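Local structure of lipopolysaccharide heptosyltransferase 2 (Escherichia coli, 1PSW) at residues Pro8-Asp13 with Gly188-Pro193; Phe174-Glu179 with Val256-Ala261; Pro193-Pro198 with Tyr287-Pro292. The protein transfers the second heptose from ADP-heptose onto the heptosyl-Kdo2-lipid A module during synthesis of the lipopolysaccharide core. One frame throughout, in Å; residues are numbered along the deposited sequence.

Contact 1: residues Pro8-Asp13 with Gly188-Pro193; sequences PSWVGD and GAEFGP
Trp10 and Val11 meet Glu190 in a small surface contact, part direct carbon packing and part water-mediated, between the two Rossmann-like halves of this GT-B glycosyltransferase. Segment 8-13 follows strand 2-6 of the N-terminal sheet and runs into helix 11-27, with Trp10 as N-cap residue. Segment 188-193 comes off strand 182-186 of the C-terminal sheet, and the type I turn from Ala189 to Gly192 carries Glu190 out toward the other half. The direct touch is apolar: the methylenes of Glu190 pass alongside the six-membered ring of Trp10, with Glu190 CB 3.8 Å from Trp10 CZ3. The two side chains run past each other in opposite directions, and the carboxylate is turned 63° from the indole plane. A bend in the glutamate chain at chi2 (103°) swings its acid group off the indole toward the start of helix 11-27. OE1 takes a hydrogen bond from Gly271 N, where helix 271-278 begins, while OE2 reaches helix 11-27 through water. Two waters make that link: one molecule accepts from Val11 N at 3.0 Å, a second from Gly12 N at 2.9 Å, and both donate to Glu190 OE2, each at 2.7 Å.

Contact 2: residues Phe174-Glu179 with Val256-Ala261; sequences FSLSSE and VILIAA
Leu258 reaches out from helix 252-260 to meet Phe174 and Leu176, packing that helix against the link from helix 164-173 into strand 182-186, in the C-terminal Rossmann-like half of the GT-B fold. Along 256-261, the opening residues face other neighbours: Val256 packs on Val275 of helix 271-278, and Ile257 on Thr170 of helix 164-173. Leu258 comes next and is the one residue of its segment to touch 174-179. Its two methyls divide the work. CD1, trans to CA (chi2 173°), approaches the Phe174 ring obliquely, 3.9 Å from Phe174 CD2 and 4.2 Å from Phe174 CG. CD2 branches toward the second partner and meets Leu176 CD1 at 3.9 Å, a methyl-to-methyl contact. Leu176 CD1, likewise trans to CA (chi2 176°), is the methyl that touches. Ile259 turns back to helix 271-278, and Ala260 N bonds to Val256 O at 3.1 Å to keep this turn helical. Ala261 closes the segment with its methyl against Met182, the first residue of strand 182-186, which Leu176 also touches.

Across the contact, the chain has just left its helix through a Schellman motif, with Ser175 as the C' residue at a phi of 53° and Leu176 N bonded to Cys171 O. Ser175 lies between Phe174 and Leu176, and both of those side chains point toward Leu258. All three touching side chains are buried hydrocarbon; what joins helix and link here is hydrophobic burial and fit, with no polar pairing to fix direction.

Contact 3: residues Pro193-Pro198 with Tyr287-Pro292; sequences PAKRWP and YGPSSP
The 2.9 Å backbone bond from Arg196 N to Pro193 O closes the short 3-10 turn that presents Ala194 and Lys195 to Pro289 and Ser290. Both loops rise from the C-terminal sheet of the GT-B fold, one after strand 182-186 and the other after strand 283-287, with strand 264-268 lying between those two in the sheet. The Pro289 ring comes up against the backbone of the turn, its CD 3.3 Å from Ala194 O. Its CG also meets the Ala194 methyl, CB, at 4.2 Å.

Lys195 follows a different course. Extended beyond CG, with chi2 to chi4 all near 180°, it crosses Pro289 obliquely, its CG 4.1 Å from Pro289 CG, and then runs alongside Ser290. Here the fit is tight, for Lys195 CE lies only 3.4 Å from Ser290 CB, closer than carbons usually come. Ser290 OG stands between its own backbone N and carbonyl carbon (chi1 68°), 3.7 Å from Lys195 CD; its hydrogen bond is with Asp269 OD2, not with the ammonium group. An alanine in place of Lys195 is likely to leave Ser290 CB, and in part Pro289 CG, without the methylenes that now pack on them.

Around the contact, Pro289 also rests on His324 and Ser326, and Trp197 N is bonded to Asn268 OD1, which ties the chain just after the turn to the end of strand 264-268. The lysine thus serves this contact mainly through its methylenes, while NZ, 3.5 Å from Ser290 CB, is carried past the serine; the two loops meet by van der Waals packing, and Ser290 OG pairs with Asp269.

From the N terminus, the chain leaves strand 2-6 at residues 8-13, runs through the rest of the N-terminal sheet and enters the C-terminal half before 188-193 closes contact 1 across the two halves. Contact 2 starts inside that loop at 174-179 and closes at 256-261, crossing contact 1. Contact 3 opens at the shared Pro193 and closes at 287-292, in series with contact 1 and crossing contact 2; none nests in another. Contacts 2 and 3 lie within the C-terminal half, one joining helix 252-260 to the link into strand 182-186, the other the loops after strands 182-186 and 283-287. Contacts 1 and 3 touch, Ala189 CB lying 3.5 Å from Arg196 CG; contact 2 stands apart, its centre about 23 Å from that of contact 1.

Contact 1: residues Pro8-Asp13 with Gly188-Pro193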
ATOM      1  N   PRO A   8      -7.172  -8.331   0.258  1.00 23.53           N
ATOM      2  CA  PRO A   8      -7.414  -7.702  -1.040  1.00 25.84           C
ATOM      3  C   PRO A   8      -6.284  -7.984  -2.017  1.00 26.40           C
ATOM      4  O   PRO A   8      -5.220  -8.454  -1.619  1.00 29.23           O
ATOM      5  CB  PRO A   8      -7.543  -6.227  -0.683  1.00 25.53           C
ATOM      6  CG  PRO A   8      -6.611  -6.082   0.470  1.00 25.15           C
ATOM      7  CD  PRO A   8      -6.915  -7.314   1.295  1.00 24.78           C
ATOM      8  N   SER A   9      -6.515  -7.687  -3.290  1.00 27.93           N
ATOM      9  CA  SER A   9      -5.526  -7.937  -4.330  1.00 30.66           C
ATOM     10  C   SER A   9      -4.831  -6.681  -4.826  1.00 30.09           C
ATOM     11  O   SER A   9      -4.355  -6.643  -5.954  1.00 31.49           O
ATOM     12  CB  SER A   9      -6.193  -8.637  -5.510  1.00 32.67           C
ATOM     13  OG  SER A   9      -6.807  -9.835  -5.078  1.00 36.46           O
ATOM     14  N   TRP A  10      -4.782  -5.651  -3.993  1.00 29.31           N
ATOM     15  CA  TRP A  10      -4.123  -4.412  -4.366  1.00 28.83           C
ATOM     16  C   TRP A  10      -3.164  -4.020  -3.266  1.00 25.92           C
ATOM     17  O   TRP A  10      -3.489  -4.151  -2.090  1.00 22.97           O
ATOM     18  CB  TRP A  10      -5.145  -3.301  -4.575  1.00 31.94           C
ATOM     19  CG  TRP A  10      -6.074  -3.579  -5.694  1.00 38.05           C
ATOM     20  CD1 TRP A  10      -7.341  -4.080  -5.605  1.00 39.22           C
ATOM     21  CD2 TRP A  10      -5.813  -3.389  -7.087  1.00 40.88           C
ATOM     22  NE1 TRP A  10      -7.888  -4.211  -6.859  1.00 42.88           N
ATOM     23  CE2 TRP A  10      -6.970  -3.795  -7.788  1.00 43.46           C
ATOM     24  CE3 TRP A  10      -4.711  -2.918  -7.811  1.00 43.75           C
ATOM     25  CZ2 TRP A  10      -7.059  -3.738  -9.185  1.00 44.31           C
ATOM     26  CZ3 TRP A  10      -4.798  -2.861  -9.198  1.00 44.61           C
ATOM     27  CH2 TRP A  10      -5.965  -3.271  -9.870  1.00 46.06           C
ATOM     28  N   VAL A  11      -1.987  -3.540  -3.650  1.00 24.11           N
ATOM     29  CA  VAL A  11      -0.983  -3.134  -2.681  1.00 23.40           C
ATOM     30  C   VAL A  11      -1.535  -2.158  -1.649  1.00 21.18           C
ATOM     31  O   VAL A  11      -1.410  -2.393  -0.449  1.00 21.60           O
ATOM     32  CB  VAL A  11       0.236  -2.491  -3.378  1.00 24.61           C
ATOM     33  CG1 VAL A  11       1.202  -1.944  -2.341  1.00 24.66           C
ATOM     34  CG2 VAL A  11       0.941  -3.526  -4.246  1.00 26.68           C
ATOM     35  N   GLY A  12      -2.152  -1.076  -2.113  1.00 21.02           N
ATOM     36  CA  GLY A  12      -2.696  -0.092  -1.193  1.00 19.97           C
ATOM     37  C   GLY A  12      -3.634  -0.698  -0.170  1.00 21.72           C
ATOM     38  O   GLY A  12      -3.440  -0.531   1.033  1.00 21.15           O
ATOM     39  N   ASP A  13      -4.652  -1.401  -0.659  1.00 19.31           N
ATOM     40  CA  ASP A  13      -5.647  -2.040   0.184  1.00 18.54           C
ATOM     41  C   ASP A  13      -5.014  -3.030   1.159  1.00 17.84           C
ATOM     42  O   ASP A  13      -5.405  -3.097   2.321  1.00 16.53           O
ATOM     43  CB  ASP A  13      -6.682  -2.756  -0.690  1.00 21.31           C
ATOM     44  CG  ASP A  13      -7.522  -1.795  -1.511  1.00 25.41           C
ATOM     45  OD1 ASP A  13      -7.187  -0.593  -1.563  1.00 27.99           O
ATOM     46  OD2 ASP A  13      -8.522  -2.243  -2.111  1.00 26.86           O
ATOM     47  N   GLY A 188       4.305   5.179 -11.354  1.00 20.68           N
ATOM     48  CA  GLY A 188       3.138   4.459 -11.835  1.00 20.25           C
ATOM     49  C   GLY A 188       1.879   4.787 -11.061  1.00 20.40           C
ATOM     50  O   GLY A 188       1.885   5.658 -10.191  1.00 21.70           O
ATOM     51  N   ALA A 189       0.793   4.091 -11.382  1.00 20.73           N
ATOM     52  CA  ALA A 189      -0.485   4.298 -10.714  1.00 21.45           C
ATOM     53  C   ALA A 189      -1.450   3.229 -11.192  1.00 24.36           C
ATOM     54  O   ALA A 189      -1.733   3.122 -12.386  1.00 22.69           O
ATOM     55  CB  ALA A 189      -1.034   5.682 -11.033  1.00 22.61           C
ATOM     56  N   GLU A 190      -1.949   2.437 -10.252  1.00 25.98           N
ATOM     57  CA  GLU A 190      -2.873   1.372 -10.588  1.00 30.56           C
ATOM     58  C   GLU A 190      -4.170   1.887 -11.202  1.00 32.30           C
ATOM     59  O   GLU A 190      -4.739   1.241 -12.081  1.00 32.81           O
ATOM     60  CB  GLU A 190      -3.177   0.523  -9.349  1.00 31.93           C
ATOM     61  CG  GLU A 190      -1.951  -0.191  -8.791  1.00 34.36           C
ATOM     62  CD  GLU A 190      -1.390   0.480  -7.548  1.00 34.58           C
ATOM     63  OE1 GLU A 190      -1.247   1.720  -7.539  1.00 34.80           O
ATOM     64  OE2 GLU A 190      -1.081  -0.244  -6.582  1.00 37.55           O
ATOM     65  N   PHE A 191      -4.636   3.053 -10.763  1.00 34.15           N
ATOM     66  CA  PHE A 191      -5.880   3.592 -11.301  1.00 38.35           C
ATOM     67  C   PHE A 191      -5.808   4.235 -12.680  1.00 37.78           C
ATOM     68  O   PHE A 191      -6.767   4.875 -13.108  1.00 39.54           O
ATOM     69  CB  PHE A 191      -6.510   4.574 -10.313  1.00 43.59           C
ATOM     70  CG  PHE A 191      -7.320   3.909  -9.237  1.00 48.04           C
ATOM     71  CD1 PHE A 191      -6.724   3.023  -8.345  1.00 49.69           C
ATOM     72  CD2 PHE A 191      -8.682   4.170  -9.113  1.00 50.15           C
ATOM     73  CE1 PHE A 191      -7.471   2.404  -7.344  1.00 51.54           C
ATOM     74  CE2 PHE A 191      -9.440   3.558  -8.117  1.00 51.57           C
ATOM     75  CZ  PHE A 191      -8.832   2.674  -7.230  1.00 52.74           C
ATOM     76  N   GLY A 192      -4.683   4.077 -13.373  1.00 35.29           N
ATOM     77  CA  GLY A 192      -4.573   4.629 -14.712  1.00 33.36           C
ATOM     78  C   GLY A 192      -3.705   5.856 -14.934  1.00 30.88           C
ATOM     79  O   GLY A 192      -3.349   6.557 -13.992  1.00 30.28           O
ATOM     80  N   PRO A 193      -3.368   6.147 -16.201  1.00 28.83           N
ATOM     81  CA  PRO A 193      -2.537   7.286 -16.606  1.00 26.84           C
ATOM     82  C   PRO A 193      -2.996   8.636 -16.077  1.00 24.01           C
ATOM     83  O   PRO A 193      -2.173   9.488 -15.766  1.00 24.43           O
ATOM     84  CB  PRO A 193      -2.596   7.231 -18.132  1.00 27.02           C
ATOM     85  CG  PRO A 193      -2.731   5.778 -18.408  1.00 29.07           C
ATOM     86  CD  PRO A 193      -3.758   5.350 -17.376  1.00 28.84           C
TER
HETATM   87  O   HOH W   1      -1.556  -2.852  -6.560  1.00 26.88           O
HETATM   88  O   HOH W   2      -3.034  -0.260  -4.761  1.00 30.37           O

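Contact 2: residues Phe174-Glu179 with Val256-Ala261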
ATOM      1  N   PHE A 174      20.879  -4.672  -5.176  1.00 17.19           N
ATOM      2  CA  PHE A 174      20.403  -3.981  -6.356  1.00 18.65           C
ATOM      3  C   PHE A 174      21.421  -3.009  -6.949  1.00 19.21           C
ATOM      4  O   PHE A 174      21.076  -2.078  -7.674  1.00 20.20           O
ATOM      5  CB  PHE A 174      19.060  -3.322  -6.037  1.00 17.06           C
ATOM      6  CG  PHE A 174      17.930  -4.304  -5.998  1.00 16.37           C
ATOM      7  CD1 PHE A 174      17.335  -4.728  -7.184  1.00 15.62           C
ATOM      8  CD2 PHE A 174      17.535  -4.897  -4.798  1.00 13.86           C
ATOM      9  CE1 PHE A 174      16.367  -5.731  -7.176  1.00 16.10           C
ATOM     10  CE2 PHE A 174      16.568  -5.900  -4.779  1.00 13.49           C
ATOM     11  CZ  PHE A 174      15.989  -6.319  -5.968  1.00 16.88           C
ATOM     12  N   SER A 175      22.689  -3.260  -6.634  1.00 19.10           N
ATOM     13  CA  SER A 175      23.800  -2.472  -7.149  1.00 21.73           C
ATOM     14  C   SER A 175      23.686  -0.975  -6.929  1.00 21.73           C
ATOM     15  O   SER A 175      24.028  -0.184  -7.811  1.00 20.05           O
ATOM     16  CB  SER A 175      23.971  -2.751  -8.641  1.00 21.89           C
ATOM     17  OG  SER A 175      24.190  -4.125  -8.872  1.00 25.79           O
ATOM     18  N   LEU A 176      23.205  -0.591  -5.754  1.00 20.72           N
ATOM     19  CA  LEU A 176      23.067   0.816  -5.429  1.00 22.85           C
ATOM     20  C   LEU A 176      24.284   1.291  -4.652  1.00 23.59           C
ATOM     21  O   LEU A 176      24.793   0.583  -3.781  1.00 23.77           O
ATOM     22  CB  LEU A 176      21.802   1.052  -4.602  1.00 21.54           C
ATOM     23  CG  LEU A 176      20.487   0.770  -5.329  1.00 23.02           C
ATOM     24  CD1 LEU A 176      19.316   0.935  -4.370  1.00 21.89           C
ATOM     25  CD2 LEU A 176      20.349   1.720  -6.512  1.00 23.09           C
ATOM     26  N   SER A 177      24.746   2.493  -4.981  1.00 24.75           N
ATOM     27  CA  SER A 177      25.902   3.090  -4.327  1.00 25.85           C
ATOM     28  C   SER A 177      25.525   3.788  -3.028  1.00 26.16           C
ATOM     29  O   SER A 177      24.456   4.389  -2.928  1.00 26.11           O
ATOM     30  CB  SER A 177      26.560   4.106  -5.261  1.00 25.56           C
ATOM     31  OG  SER A 177      27.574   4.828  -4.578  1.00 26.64           O
ATOM     32  N   SER A 178      26.406   3.717  -2.034  1.00 27.71           N
ATOM     33  CA  SER A 178      26.160   4.373  -0.755  1.00 29.24           C
ATOM     34  C   SER A 178      26.849   5.735  -0.749  1.00 28.79           C
ATOM     35  O   SER A 178      26.823   6.445   0.254  1.00 28.70           O
ATOM     36  CB  SER A 178      26.711   3.532   0.400  1.00 31.44           C
ATOM     37  OG  SER A 178      26.163   2.221   0.398  1.00 35.01           O
ATOM     38  N   GLU A 179      27.467   6.096  -1.871  1.00 29.04           N
ATOM     39  CA  GLU A 179      28.166   7.371  -1.969  1.00 29.35           C
ATOM     40  C   GLU A 179      27.239   8.589  -2.027  1.00 29.59           C
ATOM     41  O   GLU A 179      27.702   9.728  -1.965  1.00 28.35           O
ATOM     42  CB  GLU A 179      29.109   7.361  -3.181  1.00 32.90           C
ATOM     43  CG  GLU A 179      30.328   6.446  -3.018  1.00 37.11           C
ATOM     44  CD  GLU A 179      31.239   6.433  -4.241  1.00 40.18           C
ATOM     45  OE1 GLU A 179      31.677   7.520  -4.673  1.00 40.91           O
ATOM     46  OE2 GLU A 179      31.526   5.334  -4.771  1.00 41.52           O
ATOM     47  N   VAL A 256       9.868  -2.699  -0.055  1.00 14.11           N
ATOM     48  CA  VAL A 256       9.642  -2.124   1.271  1.00 15.28           C
ATOM     49  C   VAL A 256      10.967  -1.687   1.890  1.00 16.18           C
ATOM     50  O   VAL A 256      11.091  -0.585   2.415  1.00 15.15           O
ATOM     51  CB  VAL A 256       8.990  -3.144   2.216  1.00 16.25           C
ATOM     52  CG1 VAL A 256       9.076  -2.645   3.644  1.00 13.87           C
ATOM     53  CG2 VAL A 256       7.522  -3.358   1.814  1.00 15.14           C
ATOM     54  N   ILE A 257      11.956  -2.572   1.827  1.00 15.23           N
ATOM     55  CA  ILE A 257      13.277  -2.300   2.377  1.00 14.27           C
ATOM     56  C   ILE A 257      13.937  -1.094   1.696  1.00 13.38           C
ATOM     57  O   ILE A 257      14.398  -0.180   2.365  1.00 14.68           O
ATOM     58  CB  ILE A 257      14.199  -3.548   2.235  1.00 14.36           C
ATOM     59  CG1 ILE A 257      13.656  -4.696   3.101  1.00 15.72           C
ATOM     60  CG2 ILE A 257      15.625  -3.187   2.641  1.00 14.26           C
ATOM     61  CD1 ILE A 257      14.224  -6.067   2.756  1.00 16.70           C
ATOM     62  N   LEU A 258      13.946  -1.088   0.367  1.00 13.78           N
ATOM     63  CA  LEU A 258      14.566   0.017  -0.381  1.00 15.33           C
ATOM     64  C   LEU A 258      13.879   1.367  -0.154  1.00 14.68           C
ATOM     65  O   LEU A 258      14.538   2.404  -0.076  1.00 15.51           O
ATOM     66  CB  LEU A 258      14.607  -0.312  -1.876  1.00 14.89           C
ATOM     67  CG  LEU A 258      15.575  -1.449  -2.235  1.00 18.27           C
ATOM     68  CD1 LEU A 258      15.435  -1.836  -3.703  1.00 20.90           C
ATOM     69  CD2 LEU A 258      17.011  -1.024  -1.932  1.00 17.86           C
ATOM     70  N   ILE A 259      12.554   1.351  -0.084  1.00 15.16           N
ATOM     71  CA  ILE A 259      11.812   2.569   0.179  1.00 16.02           C
ATOM     72  C   ILE A 259      12.226   3.096   1.562  1.00 16.68           C
ATOM     73  O   ILE A 259      12.447   4.295   1.746  1.00 16.81           O
ATOM     74  CB  ILE A 259      10.281   2.299   0.117  1.00 16.83           C
ATOM     75  CG1 ILE A 259       9.868   2.131  -1.349  1.00 17.32           C
ATOM     76  CG2 ILE A 259       9.495   3.458   0.772  1.00 16.16           C
ATOM     77  CD1 ILE A 259       8.438   1.662  -1.557  1.00 18.97           C
ATOM     78  N   ALA A 260      12.363   2.192   2.526  1.00 15.46           N
ATOM     79  CA  ALA A 260      12.766   2.577   3.873  1.00 16.89           C
ATOM     80  C   ALA A 260      14.152   3.232   3.854  1.00 17.09           C
ATOM     81  O   ALA A 260      14.439   4.102   4.667  1.00 18.48           O
ATOM     82  CB  ALA A 260      12.784   1.338   4.776  1.00 14.40           C
ATOM     83  N   ALA A 261      15.007   2.815   2.919  1.00 17.55           N
ATOM     84  CA  ALA A 261      16.363   3.356   2.820  1.00 18.53           C
ATOM     85  C   ALA A 261      16.439   4.732   2.152  1.00 17.79           C
ATOM     86  O   ALA A 261      17.486   5.368   2.162  1.00 21.47           O
ATOM     87  CB  ALA A 261      17.261   2.367   2.086  1.00 17.47           C
TER

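Contact 3: residues Pro193-Pro198 with Tyr287-Pro292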
ATOM      1  N   PRO A 193      -3.368   6.147 -16.201  1.00 28.83           N
ATOM      2  CA  PRO A 193      -2.537   7.286 -16.606  1.00 26.84           C
ATOM      3  C   PRO A 193      -2.996   8.636 -16.077  1.00 24.01           C
ATOM      4  O   PRO A 193      -2.173   9.488 -15.766  1.00 24.43           O
ATOM      5  CB  PRO A 193      -2.596   7.231 -18.132  1.00 27.02           C
ATOM      6  CG  PRO A 193      -2.731   5.778 -18.408  1.00 29.07           C
ATOM      7  CD  PRO A 193      -3.758   5.350 -17.376  1.00 28.84           C
ATOM      8  N   ALA A 194      -4.308   8.827 -15.978  1.00 21.67           N
ATOM      9  CA  ALA A 194      -4.860  10.088 -15.504  1.00 21.94           C
ATOM     10  C   ALA A 194      -4.347  10.498 -14.132  1.00 20.74           C
ATOM     11  O   ALA A 194      -4.307  11.681 -13.813  1.00 20.84           O
ATOM     12  CB  ALA A 194      -6.389  10.022 -15.488  1.00 22.93           C
ATOM     13  N   LYS A 195      -3.962   9.531 -13.312  1.00 21.43           N
ATOM     14  CA  LYS A 195      -3.475   9.859 -11.982  1.00 22.60           C
ATOM     15  C   LYS A 195      -1.957   9.940 -11.896  1.00 20.56           C
ATOM     16  O   LYS A 195      -1.404  10.125 -10.814  1.00 20.89           O
ATOM     17  CB  LYS A 195      -4.014   8.844 -10.973  1.00 25.71           C
ATOM     18  CG  LYS A 195      -5.528   8.848 -10.923  1.00 29.58           C
ATOM     19  CD  LYS A 195      -6.076   7.970  -9.823  1.00 35.42           C
ATOM     20  CE  LYS A 195      -7.598   8.023  -9.813  1.00 37.70           C
ATOM     21  NZ  LYS A 195      -8.164   7.278  -8.657  1.00 40.62           N
ATOM     22  N   ARG A 196      -1.280   9.831 -13.032  1.00 19.51           N
ATOM     23  CA  ARG A 196       0.173   9.883 -13.021  1.00 19.02           C
ATOM     24  C   ARG A 196       0.770  11.251 -13.311  1.00 19.99           C
ATOM     25  O   ARG A 196       0.343  11.955 -14.225  1.00 19.81           O
ATOM     26  CB  ARG A 196       0.758   8.889 -14.027  1.00 20.73           C
ATOM     27  CG  ARG A 196       0.603   7.434 -13.638  1.00 26.18           C
ATOM     28  CD  ARG A 196       1.492   6.550 -14.500  1.00 30.60           C
ATOM     29  NE  ARG A 196       0.756   5.876 -15.554  1.00 35.49           N
ATOM     30  CZ  ARG A 196       1.320   5.267 -16.593  1.00 38.98           C
ATOM     31  NH1 ARG A 196       2.642   5.247 -16.728  1.00 36.73           N
ATOM     32  NH2 ARG A 196       0.554   4.674 -17.503  1.00 39.94           N
ATOM     33  N   TRP A 197       1.753  11.638 -12.509  1.00 17.57           N
ATOM     34  CA  TRP A 197       2.439  12.896 -12.760  1.00 17.63           C
ATOM     35  C   TRP A 197       3.214  12.537 -14.027  1.00 16.14           C
ATOM     36  O   TRP A 197       3.721  11.421 -14.144  1.00 16.99           O
ATOM     37  CB  TRP A 197       3.394  13.209 -11.621  1.00 15.50           C
ATOM     38  CG  TRP A 197       3.859  14.617 -11.583  1.00 14.35           C
ATOM     39  CD1 TRP A 197       3.116  15.738 -11.800  1.00 14.35           C
ATOM     40  CD2 TRP A 197       5.166  15.065 -11.208  1.00 14.24           C
ATOM     41  NE1 TRP A 197       3.877  16.868 -11.563  1.00 14.57           N
ATOM     42  CE2 TRP A 197       5.132  16.479 -11.189  1.00 15.42           C
ATOM     43  CE3 TRP A 197       6.352  14.405 -10.848  1.00 14.78           C
ATOM     44  CZ2 TRP A 197       6.252  17.244 -10.865  1.00 14.76           C
ATOM     45  CZ3 TRP A 197       7.468  15.172 -10.517  1.00 12.64           C
ATOM     46  CH2 TRP A 197       7.402  16.577 -10.516  1.00 15.48           C
ATOM     47  N   PRO A 198       3.308  13.461 -14.998  1.00 16.65           N
ATOM     48  CA  PRO A 198       4.024  13.206 -16.259  1.00 15.23           C
ATOM     49  C   PRO A 198       5.455  12.679 -16.148  1.00 16.08           C
ATOM     50  O   PRO A 198       6.246  13.142 -15.322  1.00 15.93           O
ATOM     51  CB  PRO A 198       3.979  14.559 -16.956  1.00 15.83           C
ATOM     52  CG  PRO A 198       2.669  15.120 -16.499  1.00 16.95           C
ATOM     53  CD  PRO A 198       2.665  14.787 -15.019  1.00 16.74           C
ATOM     54  N   TYR A 287      -1.537  14.619  -6.432  1.00 15.18           N
ATOM     55  CA  TYR A 287      -2.906  14.312  -6.840  1.00 17.20           C
ATOM     56  C   TYR A 287      -3.412  15.192  -7.972  1.00 18.48           C
ATOM     57  O   TYR A 287      -3.061  16.366  -8.074  1.00 18.24           O
ATOM     58  CB  TYR A 287      -3.859  14.467  -5.659  1.00 18.33           C
ATOM     59  CG  TYR A 287      -3.762  13.374  -4.625  1.00 18.87           C
ATOM     60  CD1 TYR A 287      -2.687  13.315  -3.735  1.00 18.96           C
ATOM     61  CD2 TYR A 287      -4.755  12.401  -4.530  1.00 17.35           C
ATOM     62  CE1 TYR A 287      -2.610  12.309  -2.773  1.00 19.09           C
ATOM     63  CE2 TYR A 287      -4.688  11.395  -3.574  1.00 18.79           C
ATOM     64  CZ  TYR A 287      -3.619  11.354  -2.698  1.00 18.48           C
ATOM     65  OH  TYR A 287      -3.562  10.370  -1.734  1.00 19.15           O
ATOM     66  N   GLY A 288      -4.252  14.599  -8.809  1.00 19.10           N
ATOM     67  CA  GLY A 288      -4.835  15.312  -9.925  1.00 19.50           C
ATOM     68  C   GLY A 288      -6.343  15.114  -9.931  1.00 21.32           C
ATOM     69  O   GLY A 288      -7.044  15.738  -9.133  1.00 21.80           O
ATOM     70  N   PRO A 289      -6.879  14.242 -10.798  1.00 21.45           N
ATOM     71  CA  PRO A 289      -8.328  14.031 -10.834  1.00 25.18           C
ATOM     72  C   PRO A 289      -8.908  13.374  -9.577  1.00 27.12           C
ATOM     73  O   PRO A 289     -10.081  13.570  -9.264  1.00 30.59           O
ATOM     74  CB  PRO A 289      -8.513  13.181 -12.085  1.00 23.26           C
ATOM     75  CG  PRO A 289      -7.272  12.347 -12.092  1.00 23.05           C
ATOM     76  CD  PRO A 289      -6.200  13.373 -11.775  1.00 22.44           C
ATOM     77  N   SER A 290      -8.094  12.605  -8.857  1.00 27.47           N
ATOM     78  CA  SER A 290      -8.552  11.937  -7.637  1.00 26.61           C
ATOM     79  C   SER A 290      -8.200  12.754  -6.393  1.00 25.08           C
ATOM     80  O   SER A 290      -7.369  13.655  -6.451  1.00 25.04           O
ATOM     81  CB  SER A 290      -7.911  10.550  -7.527  1.00 25.87           C
ATOM     82  OG  SER A 290      -6.511  10.639  -7.287  1.00 28.62           O
ATOM     83  N   SER A 291      -8.833  12.435  -5.269  1.00 24.63           N
ATOM     84  CA  SER A 291      -8.561  13.144  -4.024  1.00 23.68           C
ATOM     85  C   SER A 291      -8.139  12.140  -2.961  1.00 22.53           C
ATOM     86  O   SER A 291      -8.366  10.940  -3.108  1.00 20.07           O
ATOM     87  CB  SER A 291      -9.813  13.875  -3.538  1.00 25.46           C
ATOM     88  OG  SER A 291     -10.743  12.957  -2.995  1.00 26.44           O
ATOM     89  N   PRO A 292      -7.513  12.616  -1.875  1.00 21.31           N
ATOM     90  CA  PRO A 292      -7.074  11.729  -0.794  1.00 20.68           C
ATOM     91  C   PRO A 292      -8.159  11.518   0.263  1.00 20.68           C
ATOM     92  O   PRO A 292      -7.864  11.052   1.359  1.00 19.98           O
ATOM     93  CB  PRO A 292      -5.859  12.458  -0.241  1.00 21.48           C
ATOM     94  CG  PRO A 292      -6.267  13.887  -0.372  1.00 22.15           C
ATOM     95  CD  PRO A 292      -6.850  13.930  -1.771  1.00 22.15           C
TER